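Local coordinates for protein carbohydrate esterase family 2 (CE2) (Chaetomium olivicolor, PDB 4XVH) that probably removes acetyl groups from xylan or related plant polysaccharides, as a family 2 carbohydrate esterase that joins a jelly-roll carbohydrate-binding domain to an SGNH-type hydrolase domain, at residues L46-G50 / L70-T76; V209-T214 / L253-L259. All blocks are in the same frame, centred on the assembly; numbering follows the deposited sequence.

Contact 1: L46-G50 / L70-T76; sequences LVIDG and LRKGKHT
Asp49, just past the end of strand 44-48, grips the antiparallel strand 73-81 within the N-terminal jelly-roll domain. Its backbone N gives a nearly straight hydrogen bond to Thr76 O (3.0 Å), and its carboxylate is shared between two donors. OD1 accepts the amide Thr76 N at 3.1 Å, while OD2 presents its syn lone pair to His75 ND1 at 2.7 Å. Carboxylate and imidazole are nearly coplanar, 25° apart. With chi1 at -64°, CG of Asp49 sits beside its own backbone N, which brings both oxygens over to the neighbouring strand. The far nitrogen of the ring, His75 NE2, donates to Arg71 O (2.7 Å), so the imidazole is pinned at both ends, and Leu70 CD1 lies over the centre of one face. A leucine in place of His75 would probably leave Asp49 OD2 without its ring N-H donor and Arg71 O without the bond that ties its loop to the ring. The buried side is apolar: Ile48 CG2 meets both methyls of Leu70 at 4.1 Å, with Pro67 and Val77 against Ile48. Toward Gly50 the contact thins out and is exposed; a water bridges Val47 O, Gly50 N and Thr76 OG1, 2.7 Å from that hydroxyl oxygen.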
ATOM      1  N   LEU A  46      -7.419   6.201  13.375  1.00 18.14           N
ATOM      2  CA  LEU A  46      -6.774   7.103  14.333  1.00 17.31           C
ATOM      3  C   LEU A  46      -6.392   6.271  15.551  1.00 17.41           C
ATOM      4  O   LEU A  46      -7.281   5.670  16.190  1.00 17.77           O
ATOM      5  CB  LEU A  46      -7.717   8.264  14.708  1.00 17.35           C
ATOM      6  CG  LEU A  46      -7.144   9.276  15.710  1.00 18.95           C
ATOM      7  CD1 LEU A  46      -6.094  10.158  15.033  1.00 17.56           C
ATOM      8  CD2 LEU A  46      -8.279  10.107  16.294  1.00 20.57           C
ATOM      9  N   VAL A  47      -5.096   6.183  15.856  1.00 16.44           N
ATOM     10  CA  VAL A  47      -4.634   5.326  16.942  1.00 17.52           C
ATOM     11  C   VAL A  47      -4.089   6.206  18.069  1.00 20.69           C
ATOM     12  O   VAL A  47      -3.168   6.994  17.862  1.00 20.59           O
ATOM     13  CB  VAL A  47      -3.557   4.315  16.480  1.00 17.33           C
ATOM     14  CG1 VAL A  47      -2.862   3.698  17.685  1.00 16.56           C
ATOM     15  CG2 VAL A  47      -4.204   3.216  15.586  1.00 15.96           C
ATOM     16  N   ILE A  48      -4.700   6.087  19.245  1.00 20.84           N
ATOM     17  CA  ILE A  48      -4.363   6.923  20.385  1.00 22.91           C
ATOM     18  C   ILE A  48      -3.691   6.078  21.462  1.00 24.15           C
ATOM     19  O   ILE A  48      -4.246   5.035  21.863  1.00 23.88           O
ATOM     20  CB  ILE A  48      -5.634   7.588  20.974  1.00 24.72           C
ATOM     21  CG1 ILE A  48      -6.427   8.281  19.871  1.00 24.37           C
ATOM     22  CG2 ILE A  48      -5.278   8.578  22.085  1.00 25.51           C
ATOM     23  CD1 ILE A  48      -5.616   9.495  19.252  1.00 24.03           C
ATOM     24  N   ASP A  49      -2.518   6.507  21.929  1.00 23.72           N
ATOM     25  CA  ASP A  49      -1.804   5.751  22.960  1.00 24.86           C
ATOM     26  C   ASP A  49      -1.606   4.283  22.563  1.00 24.17           C
ATOM     27  O   ASP A  49      -1.655   3.381  23.407  1.00 25.00           O
ATOM     28  CB  ASP A  49      -2.560   5.856  24.292  1.00 26.66           C
ATOM     29  CG  ASP A  49      -2.607   7.287  24.801  1.00 28.51           C
ATOM     30  OD1 ASP A  49      -1.703   8.042  24.392  1.00 28.62           O
ATOM     31  OD2 ASP A  49      -3.523   7.649  25.576  1.00 30.10           O
ATOM     32  N   GLY A  50      -1.413   4.072  21.265  1.00 22.05           N
ATOM     33  CA  GLY A  50      -1.272   2.748  20.694  1.00 22.90           C
ATOM     34  C   GLY A  50      -2.466   1.844  20.893  1.00 23.25           C
ATOM     35  O   GLY A  50      -2.317   0.635  20.937  1.00 24.21           O
ATOM     36  N   LEU A  70      -9.797  11.557  27.529  1.00 27.88           N
ATOM     37  CA  LEU A  70      -8.384  11.337  27.814  1.00 26.75           C
ATOM     38  C   LEU A  70      -8.016  12.045  29.121  1.00 28.50           C
ATOM     39  O   LEU A  70      -8.648  13.041  29.502  1.00 30.87           O
ATOM     40  CB  LEU A  70      -7.501  11.813  26.648  1.00 25.21           C
ATOM     41  CG  LEU A  70      -7.682  11.044  25.333  1.00 25.86           C
ATOM     42  CD1 LEU A  70      -6.800  11.688  24.248  1.00 24.61           C
ATOM     43  CD2 LEU A  70      -7.377   9.530  25.480  1.00 22.54           C
ATOM     44  N   ARG A  71      -7.042  11.502  29.845  1.00 28.19           N
ATOM     45  CA  ARG A  71      -6.588  12.137  31.080  1.00 33.15           C
ATOM     46  C   ARG A  71      -5.501  13.131  30.730  1.00 31.87           C
ATOM     47  O   ARG A  71      -4.661  12.824  29.880  1.00 29.34           O
ATOM     48  CB  ARG A  71      -6.068  11.093  32.067  1.00 35.58           C
ATOM     49  CG  ARG A  71      -5.552  11.658  33.397  1.00 40.94           C
ATOM     50  CD  ARG A  71      -5.047  10.527  34.312  1.00 43.80           C
ATOM     51  NE  ARG A  71      -4.358  11.063  35.476  1.00 48.14           N
ATOM     52  CZ  ARG A  71      -4.963  11.354  36.624  1.00 53.96           C
ATOM     53  NH1 ARG A  71      -6.269  11.135  36.760  1.00 56.05           N
ATOM     54  NH2 ARG A  71      -4.270  11.857  37.642  1.00 56.42           N
ATOM     55  N   LYS A  72      -5.514  14.319  31.351  1.00 32.66           N
ATOM     56  CA  LYS A  72      -4.459  15.302  31.100  1.00 33.33           C
ATOM     57  C   LYS A  72      -3.075  14.686  31.280  1.00 33.41           C
ATOM     58  O   LYS A  72      -2.755  14.157  32.353  1.00 34.44           O
ATOM     59  CB  LYS A  72      -4.585  16.510  32.030  1.00 35.80           C
ATOM     60  CG  LYS A  72      -3.519  17.569  31.774  1.00 37.04           C
ATOM     61  CD  LYS A  72      -3.724  18.758  32.718  1.00 40.84           C
ATOM     62  CE  LYS A  72      -2.714  19.856  32.462  1.00 43.46           C
ATOM     63  NZ  LYS A  72      -2.924  20.936  33.493  1.00 47.32           N
ATOM     64  N   GLY A  73      -2.263  14.747  30.234  1.00 32.10           N
ATOM     65  CA  GLY A  73      -0.935  14.166  30.285  1.00 32.78           C
ATOM     66  C   GLY A  73      -0.437  13.805  28.896  1.00 31.53           C
ATOM     67  O   GLY A  73      -0.997  14.247  27.898  1.00 31.05           O
ATOM     68  N   LYS A  74       0.614  12.999  28.828  1.00 32.50           N
ATOM     69  CA  LYS A  74       1.223  12.666  27.534  1.00 33.33           C
ATOM     70  C   LYS A  74       0.355  11.693  26.726  1.00 29.33           C
ATOM     71  O   LYS A  74      -0.184  10.723  27.271  1.00 29.31           O
ATOM     72  CB  LYS A  74       2.635  12.083  27.740  1.00 36.93           C
ATOM     73  CG  LYS A  74       3.252  11.567  26.440  1.00 39.86           C
ATOM     74  CD  LYS A  74       4.713  11.177  26.584  1.00 44.07           C
ATOM     75  CE  LYS A  74       5.261  10.656  25.241  1.00 45.75           C
ATOM     76  NZ  LYS A  74       6.697  10.285  25.365  1.00 49.40           N
ATOM     77  N   HIS A  75       0.177  11.965  25.439  1.00 26.91           N
ATOM     78  CA  HIS A  75      -0.521  11.019  24.575  1.00 25.27           C
ATOM     79  C   HIS A  75       0.203  10.941  23.226  1.00 25.07           C
ATOM     80  O   HIS A  75       0.882  11.895  22.839  1.00 25.97           O
ATOM     81  CB  HIS A  75      -1.985  11.419  24.386  1.00 25.50           C
ATOM     82  CG  HIS A  75      -2.762  11.421  25.663  1.00 26.69           C
ATOM     83  ND1 HIS A  75      -3.263  10.268  26.233  1.00 26.84           N
ATOM     84  CD2 HIS A  75      -3.065  12.430  26.517  1.00 27.62           C
ATOM     85  CE1 HIS A  75      -3.856  10.571  27.379  1.00 28.62           C
ATOM     86  NE2 HIS A  75      -3.756  11.878  27.568  1.00 29.25           N
ATOM     87  N   THR A  76       0.105   9.787  22.566  1.00 24.72           N
ATOM     88  CA  THR A  76       0.636   9.605  21.220  1.00 23.96           C
ATOM     89  C   THR A  76      -0.534   9.526  20.259  1.00 22.84           C
ATOM     90  O   THR A  76      -1.607   9.012  20.596  1.00 22.57           O
ATOM     91  CB  THR A  76       1.492   8.325  21.066  1.00 24.56           C
ATOM     92  OG1 THR A  76       0.683   7.170  21.350  1.00 25.51           O
ATOM     93  CG2 THR A  76       2.704   8.337  21.995  1.00 25.88           C
TER
HETATM   94  O   HOH W   1      -0.812   6.122  19.396  1.00 22.99           O

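Contact 2: V209-T214 / L253-L259; sequences VINLGT and LLNSPML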
ATOM      1  N   VAL A 209       8.891  -4.225  -2.017  1.00 16.00           N
ATOM      2  CA  VAL A 209       7.934  -5.302  -2.231  1.00 15.86           C
ATOM      3  C   VAL A 209       7.074  -4.976  -3.443  1.00 14.59           C
ATOM      4  O   VAL A 209       6.514  -3.873  -3.532  1.00 14.63           O
ATOM      5  CB  VAL A 209       7.020  -5.510  -1.010  1.00 14.98           C
ATOM      6  CG1 VAL A 209       6.004  -6.634  -1.313  1.00 13.54           C
ATOM      7  CG2 VAL A 209       7.870  -5.835   0.246  1.00 13.67           C
ATOM      8  N   ILE A 210       7.024  -5.884  -4.407  1.00 15.11           N
ATOM      9  CA  ILE A 210       6.215  -5.611  -5.592  1.00 17.30           C
ATOM     10  C   ILE A 210       5.217  -6.728  -5.807  1.00 17.69           C
ATOM     11  O   ILE A 210       5.616  -7.877  -5.941  1.00 18.82           O
ATOM     12  CB  ILE A 210       7.080  -5.456  -6.851  1.00 18.69           C
ATOM     13  CG1 ILE A 210       8.082  -4.306  -6.653  1.00 19.13           C
ATOM     14  CG2 ILE A 210       6.169  -5.242  -8.079  1.00 19.01           C
ATOM     15  CD1 ILE A 210       9.160  -4.247  -7.690  1.00 19.56           C
ATOM     16  N   ASN A 211       3.933  -6.371  -5.879  1.00 16.99           N
ATOM     17  CA  ASN A 211       2.867  -7.335  -6.109  1.00 17.06           C
ATOM     18  C   ASN A 211       1.962  -6.866  -7.255  1.00 16.64           C
ATOM     19  O   ASN A 211       0.974  -6.153  -7.043  1.00 16.98           O
ATOM     20  CB  ASN A 211       2.073  -7.515  -4.816  1.00 16.88           C
ATOM     21  CG  ASN A 211       0.968  -8.562  -4.922  1.00 19.02           C
ATOM     22  OD1 ASN A 211       0.530  -8.952  -6.006  1.00 18.98           O
ATOM     23  ND2 ASN A 211       0.483  -8.984  -3.765  1.00 20.36           N
ATOM     24  N   LEU A 212       2.312  -7.271  -8.469  1.00 17.19           N
ATOM     25  CA  LEU A 212       1.598  -6.834  -9.656  1.00 17.85           C
ATOM     26  C   LEU A 212       1.453  -7.991 -10.636  1.00 18.92           C
ATOM     27  O   LEU A 212       2.373  -8.826 -10.765  1.00 19.18           O
ATOM     28  CB  LEU A 212       2.346  -5.693 -10.345  1.00 17.41           C
ATOM     29  CG  LEU A 212       2.406  -4.366  -9.603  1.00 16.76           C
ATOM     30  CD1 LEU A 212       3.424  -3.481 -10.327  1.00 17.47           C
ATOM     31  CD2 LEU A 212       1.010  -3.715  -9.625  1.00 17.71           C
ATOM     32  N   GLY A 213       0.321  -8.033 -11.333  1.00 18.54           N
ATOM     33  CA  GLY A 213       0.101  -9.074 -12.333  1.00 20.81           C
ATOM     34  C   GLY A 213      -1.327  -9.589 -12.296  1.00 21.40           C
ATOM     35  O   GLY A 213      -1.801 -10.173 -13.259  1.00 22.71           O
ATOM     36  N   THR A 214      -2.019  -9.399 -11.174  1.00 20.26           N
ATOM     37  CA  THR A 214      -3.413  -9.835 -11.120  1.00 19.56           C
ATOM     38  C   THR A 214      -4.198  -9.171 -12.263  1.00 20.16           C
ATOM     39  O   THR A 214      -4.921  -9.843 -12.997  1.00 21.00           O
ATOM     40  CB  THR A 214      -4.058  -9.505  -9.779  1.00 18.50           C
ATOM     41  OG1 THR A 214      -3.325 -10.157  -8.745  1.00 18.90           O
ATOM     42  CG2 THR A 214      -5.540  -9.961  -9.751  1.00 18.22           C
ATOM     43  N   LEU A 253       9.306 -10.057  -4.892  1.00 17.12           N
ATOM     44  CA  LEU A 253       8.346 -10.154  -5.990  1.00 17.32           C
ATOM     45  C   LEU A 253       7.328 -11.256  -5.721  1.00 18.12           C
ATOM     46  O   LEU A 253       7.672 -12.435  -5.627  1.00 19.19           O
ATOM     47  CB  LEU A 253       9.082 -10.416  -7.312  1.00 17.09           C
ATOM     48  CG  LEU A 253      10.282  -9.504  -7.607  1.00 17.58           C
ATOM     49  CD1 LEU A 253      10.853  -9.734  -9.029  1.00 22.55           C
ATOM     50  CD2 LEU A 253       9.983  -8.030  -7.431  1.00 16.88           C
ATOM     51  N   LEU A 254       6.077 -10.870  -5.573  1.00 17.35           N
ATOM     52  CA  LEU A 254       5.040 -11.822  -5.164  1.00 17.54           C
ATOM     53  C   LEU A 254       4.122 -12.206  -6.310  1.00 17.71           C
ATOM     54  O   LEU A 254       3.792 -11.383  -7.151  1.00 16.66           O
ATOM     55  CB  LEU A 254       4.163 -11.240  -4.042  1.00 17.13           C
ATOM     56  CG  LEU A 254       4.665 -11.218  -2.594  1.00 17.42           C
ATOM     57  CD1 LEU A 254       5.838 -10.255  -2.394  1.00 17.34           C
ATOM     58  CD2 LEU A 254       3.464 -10.860  -1.644  1.00 23.28           C
ATOM     59  N   ASN A 255       3.665 -13.452  -6.308  1.00 18.35           N
ATOM     60  CA  ASN A 255       2.613 -13.830  -7.205  1.00 17.93           C
ATOM     61  C   ASN A 255       1.261 -13.564  -6.510  1.00 18.96           C
ATOM     62  O   ASN A 255       1.195 -13.121  -5.347  1.00 17.36           O
ATOM     63  CB  ASN A 255       2.772 -15.297  -7.634  1.00 20.02           C
ATOM     64  CG  ASN A 255       2.871 -16.230  -6.461  1.00 19.36           C
ATOM     65  OD1 ASN A 255       2.631 -15.823  -5.338  1.00 19.61           O
ATOM     66  ND2 ASN A 255       3.222 -17.496  -6.717  1.00 19.86           N
ATOM     67  N   SER A 256       0.187 -13.842  -7.213  1.00 19.09           N
ATOM     68  CA  SER A 256      -1.125 -13.339  -6.805  1.00 17.94           C
ATOM     69  C   SER A 256      -2.003 -14.369  -6.107  1.00 18.81           C
ATOM     70  O   SER A 256      -2.261 -15.439  -6.662  1.00 18.60           O
ATOM     71  CB  SER A 256      -1.874 -12.838  -8.034  1.00 17.20           C
ATOM     72  OG  SER A 256      -3.195 -12.530  -7.667  1.00 16.50           O
ATOM     73  N   PRO A 257      -2.515 -14.024  -4.919  1.00 18.41           N
ATOM     74  CA  PRO A 257      -3.491 -14.871  -4.220  1.00 18.92           C
ATOM     75  C   PRO A 257      -4.839 -14.940  -4.957  1.00 18.86           C
ATOM     76  O   PRO A 257      -5.654 -15.808  -4.642  1.00 17.73           O
ATOM     77  CB  PRO A 257      -3.655 -14.167  -2.863  1.00 15.81           C
ATOM     78  CG  PRO A 257      -3.473 -12.695  -3.206  1.00 14.05           C
ATOM     79  CD  PRO A 257      -2.310 -12.738  -4.215  1.00 18.09           C
ATOM     80  N   MET A 258      -5.065 -14.040  -5.923  1.00 19.62           N
ATOM     81  CA  MET A 258      -6.309 -14.046  -6.693  1.00 20.32           C
ATOM     82  C   MET A 258      -6.208 -14.793  -8.018  1.00 24.48           C
ATOM     83  O   MET A 258      -7.239 -15.051  -8.636  1.00 27.39           O
ATOM     84  CB  MET A 258      -6.785 -12.609  -6.957  1.00 19.10           C
ATOM     85  CG  MET A 258      -7.174 -11.878  -5.679  1.00 17.00           C
ATOM     86  SD  MET A 258      -7.680 -10.135  -5.836  1.00 18.46           S
ATOM     87  CE  MET A 258      -9.267 -10.334  -6.697  1.00 17.27           C
ATOM     88  N   LEU A 259      -5.003 -15.126  -8.479  1.00 23.32           N
ATOM     89  CA  LEU A 259      -4.902 -15.927  -9.706  1.00 24.47           C
ATOM     90  C   LEU A 259      -4.879 -17.404  -9.351  1.00 25.47           C
ATOM     91  O   LEU A 259      -4.373 -17.781  -8.285  1.00 25.17           O
ATOM     92  CB  LEU A 259      -3.655 -15.561 -10.510  1.00 23.64           C
ATOM     93  CG  LEU A 259      -3.632 -14.118 -11.021  1.00 22.19           C
ATOM     94  CD1 LEU A 259      -2.362 -13.870 -11.828  1.00 23.09           C
ATOM     95  CD2 LEU A 259      -4.875 -13.843 -11.862  1.00 21.19           C
TER
HETATM   96  O   HOH W   2       4.691  -9.068  -8.504  1.00 19.69           O
HETATM   97  O   HOH W   3       1.184 -10.872  -7.953  1.00 17.65           O
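Strands 207-211 and 250-254 run parallel, with Ile210 bridged to Leu253 and Leu254 N donating to Ile210 O (3.1 Å, 171° at the hydrogen). They are neighbours in the five-stranded parallel sheet of the SGNH hydrolase fold. On one face Ile210 and Leu253 lie side by side and point the same way, CD1 of Ile210 against CD2 of Leu253 at 3.9 Å, beneath helix 228-243. Leu254 uses both its methyls across the contact: CD1 meets Val209 CG1, and CD2 comes up to the amide Asn211 ND2 at about a right angle between the side chains. Beyond the strands the chains part, and two waters fill in. One accepts from Leu212 N and sits within reach of Ile210 O and Leu254 O; the other lies 2.8 Å from both Asn211 OD1 and Leu254 O. The segments meet again at Thr214, whose OG1 is 2.6 Å from Ser256 OG in a hydrogen bond that either hydroxyl could donate. Ser256 OG, anti to the backbone N (chi1 172°), turns toward Thr214 and also accepts Met258 N at 3.0 Å, closing an ST turn within the type I turn 256-259. The methyl Thr214 CG2 packs on Met258 CB. One serine oxygen thus ties its own turn to Thr214, and this short hydroxyl pair is likely to hold the two segments together beside the ligand pocket.

The two contacts belong to different domains and follow one another along the chain. Contact 1 lies in the N-terminal carbohydrate-esterase-2 region, contact 2 in the GDSL-like hydrolase region, on opposite sides of the chain's centre. Their centres are 37 Å apart and their nearest atoms about 22 Å, so they do not touch. Contact 2 is the one near the pocket: the Thr214 side chain is about 5 Å from the bound polyether, whose surroundings include Ser118, Asn215 and His306. Contact 1 joins antiparallel strands near the surface, its centre about 26 Å from the centre of the chain, whereas contact 2 is buried in a parallel sheet, its centre about 13 Å from that point.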